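Local structure of L-lysine 6-monooxygenase (Pseudomonas syringae pv. tomato, 5CQF) at residues S14-L28 and L42-P54. The protein is probably an FAD- and NADP-dependent oxidoreductase that hydroxylates the side-chain amine of L-lysine in siderophore biosynthesis. Residues are numbered along the deposited sequence; the frame is centred on the assembly and turned at random.
Sequences SDAICIGFGPAGIAL and LGDLSIGYLEAAP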
loop_
_atom_site.group_PDB
_atom_site.type_symbol
_atom_site.label_atom_id
_atom_site.label_comp_id
_atom_site.label_asym_id
_atom_site.label_seq_id
_atom_site.Cartn_x
_atom_site.Cartn_y
_atom_site.Cartn_z
ATOM N N SER A 14 21.637 -42.013 -21.301
ATOM C CA SER A 14 20.946 -41.872 -20.009
ATOM C C SER A 14 19.461 -42.091 -20.229
ATOM O O SER A 14 18.994 -42.024 -21.366
ATOM C CB SER A 14 21.192 -40.490 -19.399
ATOM O OG SER A 14 21.044 -39.470 -20.373
ATOM N N ASP A 15 18.721 -42.350 -19.152
ATOM C CA ASP A 15 17.270 -42.597 -19.254
ATOM C C ASP A 15 16.507 -41.434 -19.888
ATOM O O ASP A 15 15.475 -41.633 -20.520
ATOM C CB ASP A 15 16.656 -42.878 -17.884
ATOM C CG ASP A 15 17.282 -44.072 -17.195
ATOM O OD1 ASP A 15 17.421 -45.129 -17.855
ATOM O OD2 ASP A 15 17.630 -43.942 -15.994
ATOM N N ALA A 16 17.012 -40.223 -19.691
ATOM C CA ALA A 16 16.426 -39.048 -20.286
ATOM C C ALA A 16 17.468 -37.961 -20.523
ATOM O O ALA A 16 18.504 -37.920 -19.852
ATOM C CB ALA A 16 15.321 -38.526 -19.392
ATOM N N ILE A 17 17.176 -37.092 -21.489
ATOM C CA ILE A 17 17.953 -35.879 -21.712
ATOM C C ILE A 17 17.004 -34.698 -21.677
ATOM O O ILE A 17 15.935 -34.713 -22.312
ATOM C CB ILE A 17 18.687 -35.880 -23.067
ATOM C CG1 ILE A 17 19.675 -37.054 -23.183
ATOM C CG2 ILE A 17 19.427 -34.567 -23.280
ATOM C CD1 ILE A 17 20.951 -36.874 -22.387
ATOM N N CYS A 18 17.388 -33.680 -20.916
ATOM C CA CYS A 18 16.659 -32.409 -20.879
ATOM C C CYS A 18 17.508 -31.371 -21.565
ATOM O O CYS A 18 18.683 -31.220 -21.224
ATOM C CB CYS A 18 16.395 -31.973 -19.444
ATOM S SG CYS A 18 15.584 -30.343 -19.279
ATOM N N ILE A 19 16.944 -30.670 -22.538
ATOM C CA ILE A 19 17.676 -29.603 -23.188
ATOM C C ILE A 19 17.273 -28.287 -22.528
ATOM O O ILE A 19 16.120 -27.894 -22.581
ATOM C CB ILE A 19 17.413 -29.550 -24.701
ATOM C CG1 ILE A 19 17.864 -30.859 -25.358
ATOM C CG2 ILE A 19 18.223 -28.429 -25.337
ATOM C CD1 ILE A 19 17.495 -30.967 -26.822
ATOM N N GLY A 20 18.258 -27.614 -21.930
ATOM C CA GLY A 20 18.082 -26.327 -21.283
ATOM C C GLY A 20 18.310 -26.494 -19.798
ATOM O O GLY A 20 17.763 -27.413 -19.168
ATOM N N PHE A 21 19.125 -25.622 -19.220
ATOM C CA PHE A 21 19.226 -25.574 -17.768
ATOM C C PHE A 21 18.975 -24.166 -17.251
ATOM O O PHE A 21 19.663 -23.683 -16.352
ATOM C CB PHE A 21 20.559 -26.138 -17.267
ATOM C CG PHE A 21 20.478 -26.728 -15.897
ATOM C CD1 PHE A 21 19.690 -27.825 -15.659
ATOM C CD2 PHE A 21 21.206 -26.200 -14.852
ATOM C CE1 PHE A 21 19.615 -28.398 -14.401
ATOM C CE2 PHE A 21 21.132 -26.754 -13.582
ATOM C CZ PHE A 21 20.326 -27.858 -13.354
ATOM N N GLY A 22 17.959 -23.523 -17.815
ATOM C CA GLY A 22 17.375 -22.337 -17.218
ATOM C C GLY A 22 16.410 -22.759 -16.128
ATOM O O GLY A 22 16.404 -23.916 -15.715
ATOM N N PRO A 23 15.585 -21.820 -15.636
ATOM C CA PRO A 23 14.711 -22.123 -14.512
ATOM C C PRO A 23 13.890 -23.389 -14.710
ATOM O O PRO A 23 13.750 -24.196 -13.794
ATOM C CB PRO A 23 13.798 -20.911 -14.463
ATOM C CG PRO A 23 14.612 -19.806 -15.012
ATOM C CD PRO A 23 15.522 -20.402 -16.018
ATOM N N ALA A 24 13.360 -23.576 -15.909
ATOM C CA ALA A 24 12.531 -24.734 -16.175
ATOM C C ALA A 24 13.284 -26.037 -15.935
ATOM O O ALA A 24 12.774 -26.929 -15.242
ATOM C CB ALA A 24 11.991 -24.669 -17.597
ATOM N N GLY A 25 14.486 -26.163 -16.498
ATOM C CA GLY A 25 15.302 -27.375 -16.280
ATOM C C GLY A 25 15.780 -27.499 -14.838
ATOM O O GLY A 25 15.955 -28.601 -14.302
ATOM N N ILE A 26 16.019 -26.373 -14.186
ATOM C CA ILE A 26 16.460 -26.422 -12.797
ATOM C C ILE A 26 15.342 -26.945 -11.924
ATOM O O ILE A 26 15.557 -27.766 -11.013
ATOM C CB ILE A 26 16.917 -25.050 -12.335
ATOM C CG1 ILE A 26 18.266 -24.728 -12.968
ATOM C CG2 ILE A 26 17.034 -25.012 -10.830
ATOM C CD1 ILE A 26 18.583 -23.267 -13.013
ATOM N N ALA A 27 14.136 -26.480 -12.228
ATOM C CA ALA A 27 12.960 -26.918 -11.508
ATOM C C ALA A 27 12.795 -28.395 -11.626
ATOM O O ALA A 27 12.441 -29.026 -10.670
ATOM C CB ALA A 27 11.715 -26.232 -12.043
ATOM N N LEU A 28 13.000 -28.933 -12.832
ATOM C CA LEU A 28 12.927 -30.377 -13.068
ATOM C C LEU A 28 13.980 -31.135 -12.303
ATOM O O LEU A 28 13.667 -32.148 -11.697
ATOM C CB LEU A 28 13.090 -30.684 -14.549
ATOM C CG LEU A 28 12.940 -32.135 -14.927
ATOM C CD1 LEU A 28 11.525 -32.642 -14.713
ATOM C CD2 LEU A 28 13.366 -32.262 -16.373
ATOM N N LEU A 42 12.023 -42.343 -8.057
ATOM C CA LEU A 42 12.292 -41.380 -9.115
ATOM C C LEU A 42 13.739 -40.891 -9.108
ATOM O O LEU A 42 14.274 -40.524 -10.150
ATOM C CB LEU A 42 11.368 -40.186 -8.952
ATOM C CG LEU A 42 11.600 -39.058 -9.954
ATOM C CD1 LEU A 42 10.749 -39.269 -11.187
ATOM C CD2 LEU A 42 11.315 -37.704 -9.332
ATOM N N GLY A 43 14.362 -40.879 -7.934
ATOM C CA GLY A 43 15.734 -40.415 -7.791
ATOM C C GLY A 43 16.791 -41.280 -8.450
ATOM O O GLY A 43 17.928 -40.832 -8.626
ATOM N N ASP A 44 16.420 -42.510 -8.816
ATOM C CA ASP A 44 17.349 -43.465 -9.424
ATOM C C ASP A 44 17.479 -43.247 -10.921
ATOM O O ASP A 44 18.505 -43.560 -11.507
ATOM C CB ASP A 44 16.898 -44.903 -9.155
ATOM C CG ASP A 44 16.777 -45.208 -7.672
ATOM O OD1 ASP A 44 17.624 -44.732 -6.883
ATOM O OD2 ASP A 44 15.823 -45.920 -7.300
ATOM N N LEU A 45 16.437 -42.709 -11.534
ATOM C CA LEU A 45 16.439 -42.395 -12.969
ATOM C C LEU A 45 17.569 -41.412 -13.299
ATOM O O LEU A 45 17.768 -40.427 -12.604
ATOM C CB LEU A 45 15.075 -41.819 -13.327
ATOM C CG LEU A 45 14.636 -41.512 -14.758
ATOM C CD1 LEU A 45 13.111 -41.576 -14.833
ATOM C CD2 LEU A 45 15.117 -40.145 -15.238
ATOM N N SER A 46 18.331 -41.713 -14.340
ATOM C CA SER A 46 19.491 -40.919 -14.720
ATOM C C SER A 46 19.088 -40.002 -15.857
ATOM O O SER A 46 18.544 -40.438 -16.880
ATOM C CB SER A 46 20.665 -41.810 -15.149
ATOM O OG SER A 46 20.556 -42.200 -16.516
ATOM N N ILE A 47 19.370 -38.725 -15.665
ATOM C CA ILE A 47 18.990 -37.701 -16.585
ATOM C C ILE A 47 20.182 -36.771 -16.688
ATOM O O ILE A 47 20.847 -36.516 -15.690
ATOM C CB ILE A 47 17.724 -36.980 -16.084
ATOM C CG1 ILE A 47 17.442 -35.732 -16.911
ATOM C CG2 ILE A 47 17.857 -36.552 -14.635
ATOM C CD1 ILE A 47 16.044 -35.220 -16.725
ATOM N N GLY A 48 20.473 -36.301 -17.892
ATOM C CA GLY A 48 21.558 -35.341 -18.135
ATOM C C GLY A 48 20.994 -34.039 -18.674
ATOM O O GLY A 48 19.949 -34.039 -19.327
ATOM N N TYR A 49 21.659 -32.919 -18.416
ATOM C CA TYR A 49 21.144 -31.643 -18.917
ATOM C C TYR A 49 22.175 -30.955 -19.803
ATOM O O TYR A 49 23.357 -30.920 -19.475
ATOM C CB TYR A 49 20.733 -30.716 -17.759
ATOM C CG TYR A 49 19.757 -31.327 -16.785
ATOM C CD1 TYR A 49 20.191 -32.188 -15.795
ATOM C CD2 TYR A 49 18.401 -31.024 -16.843
ATOM C CE1 TYR A 49 19.305 -32.748 -14.888
ATOM C CE2 TYR A 49 17.506 -31.585 -15.950
ATOM C CZ TYR A 49 17.966 -32.442 -14.966
ATOM O OH TYR A 49 17.092 -33.019 -14.073
ATOM N N LEU A 50 21.715 -30.399 -20.917
ATOM C CA LEU A 50 22.600 -29.752 -21.862
ATOM C C LEU A 50 22.171 -28.320 -21.950
ATOM O O LEU A 50 21.056 -28.063 -22.399
ATOM C CB LEU A 50 22.424 -30.378 -23.241
ATOM C CG LEU A 50 23.088 -31.704 -23.636
ATOM C CD1 LEU A 50 23.482 -32.618 -22.483
ATOM C CD2 LEU A 50 22.126 -32.432 -24.551
ATOM N N GLU A 51 23.034 -27.393 -21.544
ATOM C CA GLU A 51 22.718 -25.969 -21.622
ATOM C C GLU A 51 23.702 -25.269 -22.529
ATOM O O GLU A 51 24.906 -25.387 -22.349
ATOM C CB GLU A 51 22.734 -25.340 -20.218
ATOM C CG GLU A 51 22.679 -23.809 -20.127
ATOM C CD GLU A 51 21.575 -23.146 -20.958
ATOM O OE1 GLU A 51 20.456 -23.699 -21.119
ATOM O OE2 GLU A 51 21.831 -22.034 -21.455
ATOM N N ALA A 52 23.183 -24.509 -23.482
ATOM C CA ALA A 52 24.016 -23.857 -24.490
ATOM C C ALA A 52 24.897 -22.753 -23.918
ATOM O O ALA A 52 26.032 -22.601 -24.326
ATOM C CB ALA A 52 23.141 -23.300 -25.598
ATOM N N ALA A 53 24.352 -21.988 -22.982
ATOM C CA ALA A 53 25.028 -20.841 -22.386
ATOM C C ALA A 53 25.921 -21.249 -21.220
ATOM O O ALA A 53 25.828 -22.371 -20.734
ATOM C CB ALA A 53 23.994 -19.832 -21.905
ATOM N N PRO A 54 26.798 -20.332 -20.771
ATOM C CA PRO A 54 27.657 -20.621 -19.616
ATOM C C PRO A 54 26.985 -20.402 -18.267
ATOM O O PRO A 54 25.954 -19.734 -18.170
ATOM C CB PRO A 54 28.832 -19.643 -19.782
ATOM C CG PRO A 54 28.287 -18.516 -20.589
ATOM C CD PRO A 54 27.216 -19.101 -21.476
#
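Just ahead of the two parallel strands, Ser46 and Asp15 exchange hydrogen bonds: Ser46 N gives an almost straight one (176°) to the anti side of Asp15 OD2 at 2.9 Å, and Ser46 OG accepts from Asp15 N. Short polar side chains suit this partly exposed end, where each can reach the opposite backbone. Ile47 then sends its CD1 to Leu28 CD2 of the helix, 4.0 Å away. Gly48 N and Ser14 OG approach Ala16 O from opposite faces of its carbonyl plane, while Gly48 O receives Cys18 N at 3.0 Å. The broad, flat Tyr49 ring spans from strand to helix, reaching Gly25 and Leu28: Cys18 CB packs 3.4 Å from Tyr49 CD2, and Phe21 points an edge at one face, with planes at 60°. On the other side of the sheet, apolar Leu50 suits the buried face it shares with Ile17, CD2 to CG2 3.7 Å. A bend at the second torsion of Glu51 brings OE1 to Phe21 N (3.0 Å) in the glycine-rich turn; a carboxylate fits because OE2 can also accept Ala53 N. Gly20, at positive phi (114°), and Gly25, where a CB would strike Gly20 O, belong with Gly22 to a GxGxxG pattern, consistent with Rossmann-type dinucleotide binding. Helix 23-37 forms the beta-alpha-beta crossover, strand 16-19 lies between 47-50 and 163-166, and helix 111-125 packs against Phe21 and Ile26.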